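PDB 2GNO: DNA polymerase III, gamma subunit-related protein from Thermotoga maritima, which probably binds DNA, as an AAA+ family protein related to the clamp-loader subunits of DNA polymerase III. Local coordinates for residues 7-12 against 134-139; 143-148 against 161-166; 178-183 against 206-211; 212-217 against 250-255. All coordinates share one frame; numbering follows the deposited sequence. Where two conformers were deposited one is given.

Contact 1 of 4, residues 7-12 against 134-139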
loop_
_atom_site.group_PDB
_atom_site.type_symbol
_atom_site.label_atom_id
_atom_site.label_comp_id
_atom_site.label_asym_id
_atom_site.label_seq_id
_atom_site.Cartn_x
_atom_site.Cartn_y
_atom_site.Cartn_z
ATOM N N GLU A 7 18.333 9.195 10.124
ATOM C CA GLU A 7 19.685 9.581 10.555
ATOM C C GLU A 7 20.519 8.391 11.019
ATOM O O GLU A 7 21.723 8.357 10.771
ATOM C CB GLU A 7 19.626 10.671 11.650
ATOM C CG GLU A 7 20.978 11.348 11.953
ATOM C CD GLU A 7 21.599 12.046 10.727
ATOM O OE1 GLU A 7 20.842 12.549 9.863
ATOM O OE2 GLU A 7 22.846 12.112 10.642
ATOM N N THR A 8 19.881 7.422 11.682
ATOM C CA THR A 8 20.562 6.211 12.159
ATOM C C THR A 8 21.025 5.391 10.956
ATOM O O THR A 8 22.167 4.935 10.922
ATOM C CB THR A 8 19.658 5.406 13.098
ATOM O OG1 THR A 8 19.276 6.241 14.204
ATOM C CG2 THR A 8 20.382 4.174 13.635
ATOM N N LEU A 9 20.135 5.240 9.972
ATOM C CA LEU A 9 20.435 4.554 8.716
ATOM C C LEU A 9 21.562 5.201 7.934
ATOM O O LEU A 9 22.426 4.503 7.406
ATOM C CB LEU A 9 19.199 4.516 7.794
ATOM C CG LEU A 9 18.158 3.443 8.039
ATOM C CD1 LEU A 9 16.919 3.683 7.217
ATOM C CD2 LEU A 9 18.756 2.081 7.740
ATOM N N LYS A 10 21.501 6.526 7.822
ATOM C CA LYS A 10 22.499 7.330 7.121
ATOM C C LYS A 10 23.913 7.041 7.613
ATOM O O LYS A 10 24.828 6.858 6.808
ATOM C CB LYS A 10 22.162 8.834 7.270
ATOM C CG LYS A 10 23.125 9.773 6.561
ATOM C CD LYS A 10 22.680 11.203 6.659
ATOM C CE LYS A 10 23.678 12.154 6.021
ATOM N NZ LYS A 10 25.034 12.087 6.604
ATOM N N ARG A 11 24.060 6.977 8.933
ATOM C CA ARG A 11 25.335 6.706 9.588
ATOM C C ARG A 11 25.844 5.287 9.320
ATOM O O ARG A 11 27.042 5.091 9.062
ATOM C CB ARG A 11 25.193 6.934 11.085
ATOM C CG ARG A 11 24.794 8.365 11.437
ATOM N N ILE A 12 24.925 4.320 9.391
ATOM C CA ILE A 12 25.214 2.906 9.121
ATOM C C ILE A 12 25.679 2.778 7.670
ATOM O O ILE A 12 26.658 2.079 7.394
ATOM C CB ILE A 12 23.962 2.022 9.386
ATOM C CG1 ILE A 12 23.682 1.969 10.897
ATOM C CG2 ILE A 12 24.170 0.589 8.864
ATOM C CD1 ILE A 12 22.365 1.323 11.294
ATOM N N PHE A 134 20.654 -6.516 6.594
ATOM C CA PHE A 134 20.615 -5.826 7.890
ATOM C C PHE A 134 19.189 -5.339 8.092
ATOM O O PHE A 134 18.760 -4.392 7.429
ATOM C CB PHE A 134 21.592 -4.637 7.845
ATOM C CG PHE A 134 21.686 -3.853 9.126
ATOM C CD1 PHE A 134 20.805 -2.804 9.394
ATOM C CD2 PHE A 134 22.697 -4.129 10.044
ATOM C CE1 PHE A 134 20.904 -2.076 10.568
ATOM C CE2 PHE A 134 22.808 -3.399 11.220
ATOM C CZ PHE A 134 21.906 -2.374 11.483
ATOM N N ARG A 135 18.455 -5.968 9.007
ATOM C CA ARG A 135 17.053 -5.618 9.278
ATOM C C ARG A 135 16.886 -4.333 10.080
ATOM O O ARG A 135 17.634 -4.094 11.035
ATOM C CB ARG A 135 16.414 -6.730 10.073
ATOM C CG ARG A 135 14.921 -6.624 10.307
ATOM C CD ARG A 135 14.564 -7.717 11.281
ATOM N NE ARG A 135 13.135 -7.857 11.521
ATOM C CZ ARG A 135 12.605 -8.767 12.341
ATOM N NH1 ARG A 135 13.388 -9.627 13.012
ATOM N NH2 ARG A 135 11.280 -8.839 12.480
ATOM N N VAL A 136 15.858 -3.552 9.720
ATOM C CA VAL A 136 15.542 -2.264 10.369
ATOM C C VAL A 136 14.036 -2.133 10.530
ATOM O O VAL A 136 13.326 -2.029 9.535
ATOM C CB VAL A 136 16.080 -1.070 9.524
ATOM C CG1 VAL A 136 15.691 0.271 10.140
ATOM C CG2 VAL A 136 17.589 -1.185 9.359
ATOM N N VAL A 137 13.551 -2.152 11.775
ATOM C CA VAL A 137 12.124 -2.024 12.042
ATOM C C VAL A 137 11.744 -0.555 12.041
ATOM O O VAL A 137 12.425 0.238 12.688
ATOM C CB VAL A 137 11.708 -2.656 13.406
ATOM N N VAL A 138 10.667 -0.194 11.340
ATOM C CA VAL A 138 10.204 1.206 11.277
ATOM C C VAL A 138 8.763 1.345 11.764
ATOM O O VAL A 138 7.901 0.532 11.421
ATOM C CB VAL A 138 10.383 1.862 9.858
ATOM C CG1 VAL A 138 11.850 1.953 9.506
ATOM C CG2 VAL A 138 9.645 1.106 8.761
ATOM N N ASN A 139 8.540 2.380 12.579
ATOM C CA ASN A 139 7.244 2.715 13.182
ATOM C C ASN A 139 6.949 4.175 12.915
ATOM O O ASN A 139 7.839 5.006 13.041
ATOM C CB ASN A 139 7.309 2.468 14.693
ATOM C CG ASN A 139 7.458 0.996 15.030
ATOM O OD1 ASN A 139 6.530 0.211 14.823
ATOM N ND2 ASN A 139 8.615 0.620 15.579
#

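Contact 2 of 4, residues 143-148 against 161-166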
loop_
_atom_site.group_PDB
_atom_site.type_symbol
_atom_site.label_atom_id
_atom_site.label_comp_id
_atom_site.label_asym_id
_atom_site.label_seq_id
_atom_site.Cartn_x
_atom_site.Cartn_y
_atom_site.Cartn_z
ATOM N N GLU A 143 4.109 11.566 17.148
ATOM C CA GLU A 143 4.064 12.980 16.749
ATOM C C GLU A 143 3.449 13.197 15.358
ATOM O O GLU A 143 2.691 14.138 15.191
ATOM C CB GLU A 143 5.414 13.728 16.897
ATOM C CG GLU A 143 6.706 13.108 16.307
ATOM C CD GLU A 143 7.368 12.034 17.190
ATOM O OE1 GLU A 143 6.758 11.603 18.200
ATOM O OE2 GLU A 143 8.510 11.626 16.868
ATOM N N PHE A 144 3.748 12.329 14.389
ATOM C CA PHE A 144 3.161 12.444 13.037
ATOM C C PHE A 144 1.626 12.360 13.065
ATOM O O PHE A 144 0.951 13.165 12.410
ATOM C CB PHE A 144 3.731 11.393 12.069
ATOM C CG PHE A 144 2.996 11.327 10.761
ATOM C CD1 PHE A 144 3.221 12.275 9.775
ATOM C CD2 PHE A 144 2.057 10.336 10.522
ATOM C CE1 PHE A 144 2.523 12.231 8.574
ATOM C CE2 PHE A 144 1.363 10.290 9.325
ATOM C CZ PHE A 144 1.597 11.239 8.354
ATOM N N ARG A 145 1.091 11.405 13.831
ATOM C CA ARG A 145 -0.369 11.226 13.960
ATOM C C ARG A 145 -1.006 12.466 14.560
ATOM O O ARG A 145 -1.989 12.969 14.034
ATOM C CB ARG A 145 -0.724 10.019 14.821
ATOM C CG ARG A 145 -0.291 8.701 14.251
ATOM C CD ARG A 145 -0.749 7.560 15.122
ATOM N NE ARG A 145 -0.216 6.299 14.611
ATOM C CZ ARG A 145 0.946 5.730 14.962
ATOM N NH1 ARG A 145 1.741 6.245 15.907
ATOM N NH2 ARG A 145 1.299 4.579 14.374
ATOM N N ASP A 146 -0.421 12.958 15.655
ATOM C CA ASP A 146 -0.893 14.172 16.324
ATOM C C ASP A 146 -0.773 15.378 15.385
ATOM O O ASP A 146 -1.596 16.277 15.429
ATOM C CB ASP A 146 -0.076 14.446 17.600
ATOM C CG ASP A 146 -0.216 13.350 18.660
ATOM O OD1 ASP A 146 -1.240 12.622 18.675
ATOM O OD2 ASP A 146 0.705 13.241 19.502
ATOM N N LEU A 147 0.231 15.364 14.509
ATOM C CA LEU A 147 0.460 16.450 13.563
ATOM C C LEU A 147 -0.642 16.455 12.481
ATOM O O LEU A 147 -1.158 17.527 12.156
ATOM C CB LEU A 147 1.891 16.355 12.991
ATOM C CG LEU A 147 2.633 17.567 12.417
ATOM C CD1 LEU A 147 4.084 17.163 12.102
ATOM C CD2 LEU A 147 1.958 18.147 11.212
ATOM N N VAL A 148 -1.030 15.278 11.959
ATOM C CA VAL A 148 -2.097 15.202 10.932
ATOM C C VAL A 148 -3.483 15.459 11.571
ATOM O O VAL A 148 -4.263 16.237 11.014
ATOM C CB VAL A 148 -2.084 13.882 10.116
ATOM C CG1 VAL A 148 -3.189 13.910 9.040
ATOM C CG2 VAL A 148 -0.709 13.662 9.473
ATOM N N LEU A 161 -8.556 4.662 7.783
ATOM C CA LEU A 161 -7.387 4.144 7.038
ATOM C C LEU A 161 -6.100 4.937 7.246
ATOM O O LEU A 161 -5.012 4.354 7.150
ATOM C CB LEU A 161 -7.649 4.104 5.519
ATOM C CG LEU A 161 -6.518 3.705 4.522
ATOM C CD1 LEU A 161 -5.928 2.308 4.778
ATOM C CD2 LEU A 161 -7.020 3.773 3.097
ATOM N N LEU A 162 -6.223 6.232 7.544
ATOM C CA LEU A 162 -5.065 7.107 7.697
ATOM C C LEU A 162 -4.087 6.668 8.770
ATOM O O LEU A 162 -2.888 6.832 8.605
ATOM C CB LEU A 162 -5.475 8.566 7.903
ATOM C CG LEU A 162 -6.464 9.196 6.922
ATOM C CD1 LEU A 162 -6.518 10.701 7.152
ATOM C CD2 LEU A 162 -6.134 8.908 5.498
ATOM N N GLU A 163 -4.595 6.093 9.850
ATOM C CA GLU A 163 -3.760 5.605 10.936
ATOM C C GLU A 163 -2.893 4.392 10.531
ATOM O O GLU A 163 -1.910 4.109 11.211
ATOM C CB GLU A 163 -4.637 5.275 12.159
ATOM C CG GLU A 163 -3.846 4.971 13.447
ATOM C CD GLU A 163 -4.713 4.794 14.680
ATOM O OE1 GLU A 163 -5.951 4.942 14.585
ATOM O OE2 GLU A 163 -4.141 4.494 15.752
ATOM N N ARG A 164 -3.243 3.690 9.438
ATOM C CA ARG A 164 -2.471 2.528 8.981
ATOM C C ARG A 164 -1.820 2.656 7.573
ATOM O O ARG A 164 -1.073 1.768 7.194
ATOM C CB ARG A 164 -3.313 1.244 9.148
ATOM C CG ARG A 164 -4.563 1.112 8.275
ATOM C CD ARG A 164 -5.412 -0.084 8.738
ATOM N NE ARG A 164 -6.560 -0.357 7.863
ATOM C CZ ARG A 164 -6.593 -1.215 6.831
ATOM N NH1 ARG A 164 -5.535 -1.960 6.477
ATOM N NH2 ARG A 164 -7.725 -1.345 6.130
ATOM N N ASP A 165 -2.070 3.757 6.849
ATOM C CA ASP A 165 -1.510 4.043 5.522
ATOM C C ASP A 165 -0.818 5.444 5.567
ATOM O O ASP A 165 -1.440 6.464 5.260
ATOM C CB ASP A 165 -2.630 3.984 4.472
ATOM C CG ASP A 165 -2.148 4.207 3.056
ATOM O OD1 ASP A 165 -0.928 4.328 2.818
ATOM O OD2 ASP A 165 -3.011 4.267 2.149
ATOM N N PHE A 166 0.469 5.470 5.931
ATOM C CA PHE A 166 1.242 6.729 6.046
ATOM C C PHE A 166 1.140 7.684 4.872
ATOM O O PHE A 166 0.940 8.881 5.055
ATOM C CB PHE A 166 2.723 6.424 6.339
ATOM C CG PHE A 166 3.621 7.634 6.277
ATOM C CD1 PHE A 166 3.742 8.487 7.366
ATOM C CD2 PHE A 166 4.342 7.922 5.122
ATOM C CE1 PHE A 166 4.575 9.604 7.304
ATOM C CE2 PHE A 166 5.165 9.047 5.056
ATOM C CZ PHE A 166 5.279 9.879 6.143
HETATM O O HOH W 1 -0.212 6.078 11.853
#

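Contact 3 of 4, residues 178-183 against 206-211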
loop_
_atom_site.group_PDB
_atom_site.type_symbol
_atom_site.label_atom_id
_atom_site.label_comp_id
_atom_site.label_asym_id
_atom_site.label_seq_id
_atom_site.Cartn_x
_atom_site.Cartn_y
_atom_site.Cartn_z
ATOM N N GLU A 178 -9.926 22.066 4.728
ATOM C CA GLU A 178 -10.863 22.582 3.709
ATOM C C GLU A 178 -10.844 21.829 2.379
ATOM O O GLU A 178 -11.901 21.516 1.834
ATOM C CB GLU A 178 -10.591 24.069 3.448
ATOM N N LYS A 179 -9.651 21.550 1.854
ATOM C CA LYS A 179 -9.535 20.825 0.578
ATOM C C LYS A 179 -9.910 19.335 0.726
ATOM O O LYS A 179 -10.459 18.744 -0.219
ATOM C CB LYS A 179 -8.159 21.016 -0.053
ATOM C CG LYS A 179 -7.820 22.472 -0.436
ATOM C CD LYS A 179 -6.498 22.515 -1.195
ATOM C CE LYS A 179 -6.128 23.911 -1.685
ATOM N NZ LYS A 179 -4.851 23.874 -2.470
ATOM N N LEU A 180 -9.640 18.745 1.899
ATOM C CA LEU A 180 -10.004 17.352 2.166
ATOM C C LEU A 180 -11.518 17.293 2.208
ATOM O O LEU A 180 -12.115 16.459 1.542
ATOM C CB LEU A 180 -9.370 16.823 3.462
ATOM C CG LEU A 180 -9.661 15.365 3.846
ATOM C CD1 LEU A 180 -9.406 14.372 2.717
ATOM C CD2 LEU A 180 -8.824 14.999 5.061
ATOM N N SER A 181 -12.145 18.194 2.968
ATOM C CA SER A 181 -13.607 18.249 3.022
ATOM C C SER A 181 -14.157 18.562 1.635
ATOM O O SER A 181 -15.143 17.971 1.233
ATOM C CB SER A 181 -14.094 19.261 4.036
ATOM O OG SER A 181 -13.708 18.859 5.335
ATOM N N GLY A 182 -13.501 19.466 0.899
ATOM C CA GLY A 182 -13.923 19.800 -0.468
ATOM C C GLY A 182 -13.822 18.627 -1.448
ATOM O O GLY A 182 -14.647 18.511 -2.362
ATOM N N LEU A 183 -12.799 17.785 -1.285
ATOM C CA LEU A 183 -12.612 16.599 -2.138
ATOM C C LEU A 183 -13.711 15.578 -1.845
ATOM O O LEU A 183 -14.223 14.910 -2.752
ATOM C CB LEU A 183 -11.222 15.962 -1.926
ATOM C CG LEU A 183 -10.882 14.703 -2.741
ATOM C CD1 LEU A 183 -11.045 14.960 -4.222
ATOM C CD2 LEU A 183 -9.487 14.205 -2.447
ATOM N N GLY A 206 -8.611 7.240 -4.297
ATOM C CA GLY A 206 -9.228 5.933 -4.412
ATOM C C GLY A 206 -10.009 5.520 -3.162
ATOM O O GLY A 206 -11.091 4.939 -3.266
ATOM N N TYR A 207 -9.440 5.810 -1.995
ATOM C CA TYR A 207 -10.054 5.507 -0.700
ATOM C C TYR A 207 -11.363 6.272 -0.508
ATOM O O TYR A 207 -12.371 5.676 -0.123
ATOM C CB TYR A 207 -9.042 5.790 0.418
ATOM C CG TYR A 207 -9.583 5.736 1.817
ATOM C CD1 TYR A 207 -10.325 4.644 2.255
ATOM C CD2 TYR A 207 -9.266 6.729 2.742
ATOM C CE1 TYR A 207 -10.818 4.589 3.551
ATOM C CE2 TYR A 207 -9.729 6.672 4.041
ATOM C CZ TYR A 207 -10.508 5.605 4.444
ATOM O OH TYR A 207 -10.931 5.522 5.749
ATOM N N LEU A 208 -11.322 7.576 -0.792
ATOM C CA LEU A 208 -12.482 8.441 -0.715
ATOM C C LEU A 208 -13.527 8.044 -1.737
ATOM O O LEU A 208 -14.722 8.087 -1.434
ATOM C CB LEU A 208 -12.089 9.936 -0.824
ATOM C CG LEU A 208 -11.164 10.449 0.300
ATOM C CD1 LEU A 208 -10.828 11.935 0.151
ATOM C CD2 LEU A 208 -11.762 10.203 1.672
ATOM N N ALA A 209 -13.111 7.627 -2.929
ATOM C CA ALA A 209 -14.077 7.175 -3.944
ATOM C C ALA A 209 -14.732 5.873 -3.474
ATOM O O ALA A 209 -15.933 5.684 -3.680
ATOM C CB ALA A 209 -13.406 6.989 -5.282
ATOM N N CYS A 210 -13.947 4.970 -2.882
ATOM C CA CYS A 210 -14.505 3.719 -2.329
ATOM C C CYS A 210 -15.507 4.028 -1.213
ATOM O O CYS A 210 -16.567 3.431 -1.189
ATOM C CB CYS A 210 -13.439 2.741 -1.882
ATOM S SG CYS A 210 -12.698 1.935 -3.310
ATOM N N ARG A 211 -15.148 4.929 -0.300
ATOM C CA ARG A 211 -16.044 5.342 0.785
ATOM C C ARG A 211 -17.356 5.884 0.221
ATOM O O ARG A 211 -18.436 5.525 0.691
ATOM C CB ARG A 211 -15.397 6.391 1.700
ATOM C CG ARG A 211 -14.386 5.826 2.682
ATOM C CD ARG A 211 -13.819 6.867 3.653
ATOM N NE ARG A 211 -14.845 7.595 4.427
ATOM C CZ ARG A 211 -15.393 8.784 4.113
ATOM N NH1 ARG A 211 -15.072 9.462 3.012
ATOM N NH2 ARG A 211 -16.296 9.313 4.916
#

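Contact 4 of 4, residues 212-217 against 250-255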
loop_
_atom_site.group_PDB
_atom_site.type_symbol
_atom_site.label_atom_id
_atom_site.label_comp_id
_atom_site.label_asym_id
_atom_site.label_seq_id
_atom_site.Cartn_x
_atom_site.Cartn_y
_atom_site.Cartn_z
ATOM N N GLU A 212 -17.248 6.739 -0.793
ATOM C CA GLU A 212 -18.404 7.316 -1.451
ATOM C C GLU A 212 -19.276 6.284 -2.159
ATOM O O GLU A 212 -20.500 6.375 -2.090
ATOM C CB GLU A 212 -17.951 8.383 -2.444
ATOM C CG GLU A 212 -19.042 9.055 -3.260
ATOM C CD GLU A 212 -20.084 9.726 -2.420
ATOM O OE1 GLU A 212 -19.770 10.260 -1.333
ATOM O OE2 GLU A 212 -21.228 9.763 -2.889
ATOM N N LEU A 213 -18.668 5.325 -2.844
ATOM C CA LEU A 213 -19.452 4.302 -3.519
ATOM C C LEU A 213 -20.221 3.462 -2.470
ATOM O O LEU A 213 -21.370 3.091 -2.707
ATOM C CB LEU A 213 -18.565 3.394 -4.371
ATOM C CG LEU A 213 -19.328 2.352 -5.210
ATOM C CD1 LEU A 213 -20.249 3.015 -6.219
ATOM C CD2 LEU A 213 -18.428 1.357 -5.875
ATOM N N LEU A 214 -19.585 3.156 -1.337
ATOM C CA LEU A 214 -20.247 2.385 -0.284
ATOM C C LEU A 214 -21.425 3.115 0.300
ATOM O O LEU A 214 -22.445 2.476 0.616
ATOM C CB LEU A 214 -19.304 2.016 0.840
ATOM C CG LEU A 214 -18.273 0.969 0.474
ATOM C CD1 LEU A 214 -17.212 0.868 1.548
ATOM C CD2 LEU A 214 -18.937 -0.392 0.219
ATOM N N GLU A 215 -21.267 4.428 0.474
ATOM C CA GLU A 215 -22.319 5.275 0.999
ATOM C C GLU A 215 -23.497 5.285 0.036
ATOM O O GLU A 215 -24.629 5.325 0.483
ATOM C CB GLU A 215 -21.801 6.706 1.292
ATOM C CG GLU A 215 -22.794 7.648 2.004
ATOM C CD GLU A 215 -23.164 7.222 3.418
ATOM O OE1 GLU A 215 -22.593 6.260 3.965
ATOM O OE2 GLU A 215 -24.046 7.865 3.998
ATOM N N ARG A 216 -23.243 5.235 -1.275
ATOM C CA ARG A 216 -24.330 5.184 -2.256
ATOM C C ARG A 216 -25.069 3.885 -2.161
ATOM O O ARG A 216 -26.283 3.887 -2.290
ATOM C CB ARG A 216 -23.844 5.401 -3.666
ATOM C CG ARG A 216 -23.354 6.782 -3.830
ATOM C CD ARG A 216 -22.919 7.092 -5.187
ATOM N NE ARG A 216 -22.391 8.449 -5.193
ATOM C CZ ARG A 216 -22.037 9.127 -6.275
ATOM N NH1 ARG A 216 -22.227 8.638 -7.499
ATOM N NH2 ARG A 216 -21.558 10.354 -6.106
ATOM N N PHE A 217 -24.352 2.777 -1.979
ATOM C CA PHE A 217 -25.014 1.500 -1.808
ATOM C C PHE A 217 -25.753 1.471 -0.492
ATOM O O PHE A 217 -26.775 0.838 -0.413
ATOM C CB PHE A 217 -24.083 0.291 -1.945
ATOM C CG PHE A 217 -23.767 -0.050 -3.366
ATOM C CD1 PHE A 217 -24.717 -0.689 -4.151
ATOM C CD2 PHE A 217 -22.537 0.194 -3.897
ATOM C CE1 PHE A 217 -24.463 -1.022 -5.439
ATOM C CE2 PHE A 217 -22.265 -0.161 -5.219
ATOM C CZ PHE A 217 -23.226 -0.771 -5.977
ATOM N N ARG A 250 -12.254 -4.494 3.055
ATOM C CA ARG A 250 -11.401 -3.839 4.068
ATOM C C ARG A 250 -12.079 -2.619 4.685
ATOM O O ARG A 250 -12.076 -2.478 5.909
ATOM C CB ARG A 250 -10.000 -3.508 3.529
ATOM C CG ARG A 250 -9.199 -4.754 3.255
ATOM C CD ARG A 250 -7.791 -4.491 2.759
ATOM N NE ARG A 250 -7.096 -5.744 2.471
ATOM C CZ ARG A 250 -6.389 -6.434 3.364
ATOM N N ILE A 251 -12.699 -1.776 3.861
ATOM C CA ILE A 251 -13.407 -0.588 4.363
ATOM C C ILE A 251 -14.621 -0.993 5.207
ATOM O O ILE A 251 -14.803 -0.472 6.299
ATOM C CB ILE A 251 -13.801 0.383 3.216
ATOM C CG1 ILE A 251 -12.540 0.973 2.591
ATOM C CG2 ILE A 251 -14.698 1.527 3.752
ATOM C CD1 ILE A 251 -12.777 1.746 1.328
ATOM N N ILE A 252 -15.429 -1.936 4.721
ATOM C CA ILE A 252 -16.613 -2.418 5.464
ATOM C C ILE A 252 -16.184 -3.002 6.816
ATOM O O ILE A 252 -16.830 -2.724 7.828
ATOM C CB ILE A 252 -17.413 -3.471 4.622
ATOM C CG1 ILE A 252 -18.002 -2.809 3.362
ATOM C CG2 ILE A 252 -18.523 -4.075 5.423
ATOM C CD1 ILE A 252 -18.467 -3.762 2.318
ATOM N N LEU A 253 -15.108 -3.795 6.830
ATOM C CA LEU A 253 -14.607 -4.367 8.078
ATOM C C LEU A 253 -14.133 -3.328 9.053
ATOM O O LEU A 253 -14.602 -3.287 10.176
ATOM C CB LEU A 253 -13.425 -5.327 7.880
ATOM C CG LEU A 253 -13.657 -6.776 7.486
ATOM C CD1 LEU A 253 -12.330 -7.473 7.319
ATOM C CD2 LEU A 253 -14.469 -7.482 8.581
ATOM N N HIS A 254 -13.203 -2.489 8.604
ATOM C CA HIS A 254 -12.601 -1.477 9.470
ATOM C C HIS A 254 -13.454 -0.264 9.776
ATOM O O HIS A 254 -13.161 0.415 10.753
ATOM C CB HIS A 254 -11.231 -1.039 8.924
ATOM C CG HIS A 254 -10.237 -2.152 8.849
ATOM N ND1 HIS A 254 -10.045 -2.905 7.710
ATOM C CD2 HIS A 254 -9.393 -2.658 9.780
ATOM C CE1 HIS A 254 -9.122 -3.823 7.939
ATOM N NE2 HIS A 254 -8.708 -3.692 9.187
ATOM N N GLU A 255 -14.503 -0.001 8.996
ATOM C CA GLU A 255 -15.345 1.184 9.227
ATOM C C GLU A 255 -16.792 0.880 9.663
ATOM O O GLU A 255 -17.740 1.521 9.215
ATOM C CB GLU A 255 -15.270 2.106 7.999
ATOM C CG GLU A 255 -13.809 2.404 7.598
ATOM C CD GLU A 255 -13.649 3.504 6.557
ATOM O OE1 GLU A 255 -14.658 4.064 6.099
ATOM O OE2 GLU A 255 -12.506 3.799 6.180
#

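Contact 1 of 4, residues 7-12 against 134-139
Two torsions bring Leu9 and Ile12 from helix 5-14 to Val136 and Phe134: Leu9 carries CG beside its backbone N (chi1 -82°), and Ile12 sets CG1 likewise (chi1 -70°) and then runs straight on to CD1. The helix packs here on strand 134-137, an outermost strand of the five-stranded parallel sheet. The strand order across that sheet, 52-55, 84-88, 113-119, 19-24, 134-137, is that of the AAA+ P-loop NTPase core. Helix and strand meet at two points, three residues apart on the helix and two on the strand, which matches one helical turn against the alternation of a strand.

At the inner point, branch meets branch: Leu9 CD2 touches Val136 CG2 at 3.8 Å. The backbones stand well apart, with Leu9 CA 8.6 Å from Val136 CA. Both residues are buried, and both also touch Ile21 of the adjacent strand 19-24, while Leu9 further contacts Leu38 of helix 30-43. The interior side of this point is thus built from two strands and two helices.

The outer point is more open to solvent, since Phe134 is exposed and Ile12 partly so. The Phe134 side chain comes from the direction opposite to that of Ile12. No hydrogen bond crosses between the segments, so the contact rests on apolar surfaces. The ring is approached obliquely at its far end, where the Ile12 CD1 methyl lies 3.7 Å from Phe134 CZ and 3.8 Å from Phe134 CE1.

Contact 2 of 4, residues 143-148 against 161-166
Phe144 lays one face of its ring under the Phe166 ring, whose CE1 atom stands 3.5 Å above the Phe144 plane, offset toward the rim. The centroids of the two rings are 4.7 Å apart and the planes meet at 43°, so the pair is oblique. Contact is concentrated on Phe166 CD1 and CE1, each 3.6 Å from Phe144 CZ. The opposite face of the Phe144 ring is covered by Val148 CG2 from the next turn of the same helix. Cutting Phe144 back to an alanine removes the ring, and Phe166 CD1 and CE1 would probably lose the surface they rest on, with a gap left beside Val148 CG2.

The contact belongs to the helical AAA+ lid domain: helix 142-152 meets the turn leading into helix 166-189, with Asp165 at the N-cap of the latter. Phe166 also makes an edge-to-face pair with Tyr30 of helix 30-43, a point where the lid touches the AAA+ core, and a sodium ion lies about 4 Å from the Phe166 side chain.

Alongside the rings, Arg145 and Glu163 cross at about a right angle. Arg145, extended from CG to NE, meets the aliphatic part of its neighbour, with NE 4.0 Å from Glu163 CG. A water bridges the segments, donating to Glu163 O at 2.7 Å and accepting a weak bond from Arg145 NE. Arg145 NE and Glu163 OE2 are 4.5 Å apart, with the oxygen well out of the guanidinium plane and no N-H aimed at it, so the two charges probably attract each other only diffusely.

Contact 3 of 4, residues 178-183 against 206-211
Leu208 leaves helix 203-219 with its CB directed toward Leu180 and Leu183 on helix 166-189. From CB the chain goes to CG, which stands beside the backbone N (chi1 -62°), and CD1 then continues anti to CA (chi2 -179°). This extended shape makes CD1 the far tip, and it is this one methyl that carries the contact. CD1 of Leu208 points into the notch between two partners, 3.7 Å from Leu183 CD2 and 3.8 Å from Leu180 CD1. It also comes within 4.0 Å of Leu183 CG, so on that side it meets the branch point as well as a methyl.

Leu180 and Leu183 are three residues apart and therefore share a face of their helix. Their side chains approach differently: Leu180 crosses Leu208 at about a right angle, Leu183 obliquely. The CA atoms of Leu183 and Leu208 are 8.3 Å apart, a separation bridged by the leucine side chains alone, since no hydrogen bond joins the segments.

Further leucines extend the patch. Leu208 also touches Leu187 one turn further along helix 166-189 and Leu159 in the loop before it, while Leu180 rests on Leu155 of the short helix 155-158. Helix 203-219 thus faces the long last helix of the lid with Leu208, and with Cys210 it faces helix 239-254 of the C-terminal region, lying between the two.

Contact 4 of 4, residues 212-217 against 250-255
Leu214 packs on Ile251 and Ile252 where helix 203-219 meets helix 239-254, in the all-helical C-terminal part of the chain, the family's C-terminal domain. Along the first helix, Glu212 comes first and braces its own segment: its OE2, through the anti lone pair, takes a salt-bridging hydrogen bond of 2.9 Å from Arg216 NE (153° at the hydrogen), in the guanidinium plane. Arg216 NH2 adds a weak bond to the same oxygen. Leu213 turns instead to Leu196.

Leu214 spans the interface. With CG beside its backbone N (chi1 -71°), it sends out two methyls, each with its own nearest isoleucine. CD1 presses on Ile251 CG2 at 3.4 Å, tighter than usual van der Waals contact, while CD2 lies 4.0 Å from Ile252 CD1. Leu291 and His294 of helix 283-298 also touch Leu214, making it a meeting point of three helices. If Leu214 were an alanine, both branch methyls would be gone, and a gap is likely to open between the three helices, the isoleucines losing what faces them.

Glu215, with Glu212 and Arg216, lines a pocket holding 2-ethoxyethanol, probably taken up from the crystallisation liquor, and Phe217 makes an edge-to-face pair with Phe225. Across the interface, at the end of helix 239-254, Arg250 O accepts from His254 N at 2.9 Å and, from the opposite face of the carbonyl plane, from His254 ND1 at 2.7 Å.

From the N terminus, the four contacts follow one another in series; none nests in or crosses another. Contact 1 closes the longest loop, packing the first helix on the edge strand of the AAA+ core, strand 134-137, after 121 residues. The chain then enters helix 142-152, and contact 2 closes a loop of just 12 residues within the lid. Contact 3 spans 22 residues and joins the lid's last helix to helix 203-219, which contact 4 shares and ties to helix 239-254 after 32 more. Contacts 2 and 3 meet at Leu161 N and Tyr207 OH, whereas contact 1 stays about 17 Å from contact 4 at their nearest atoms.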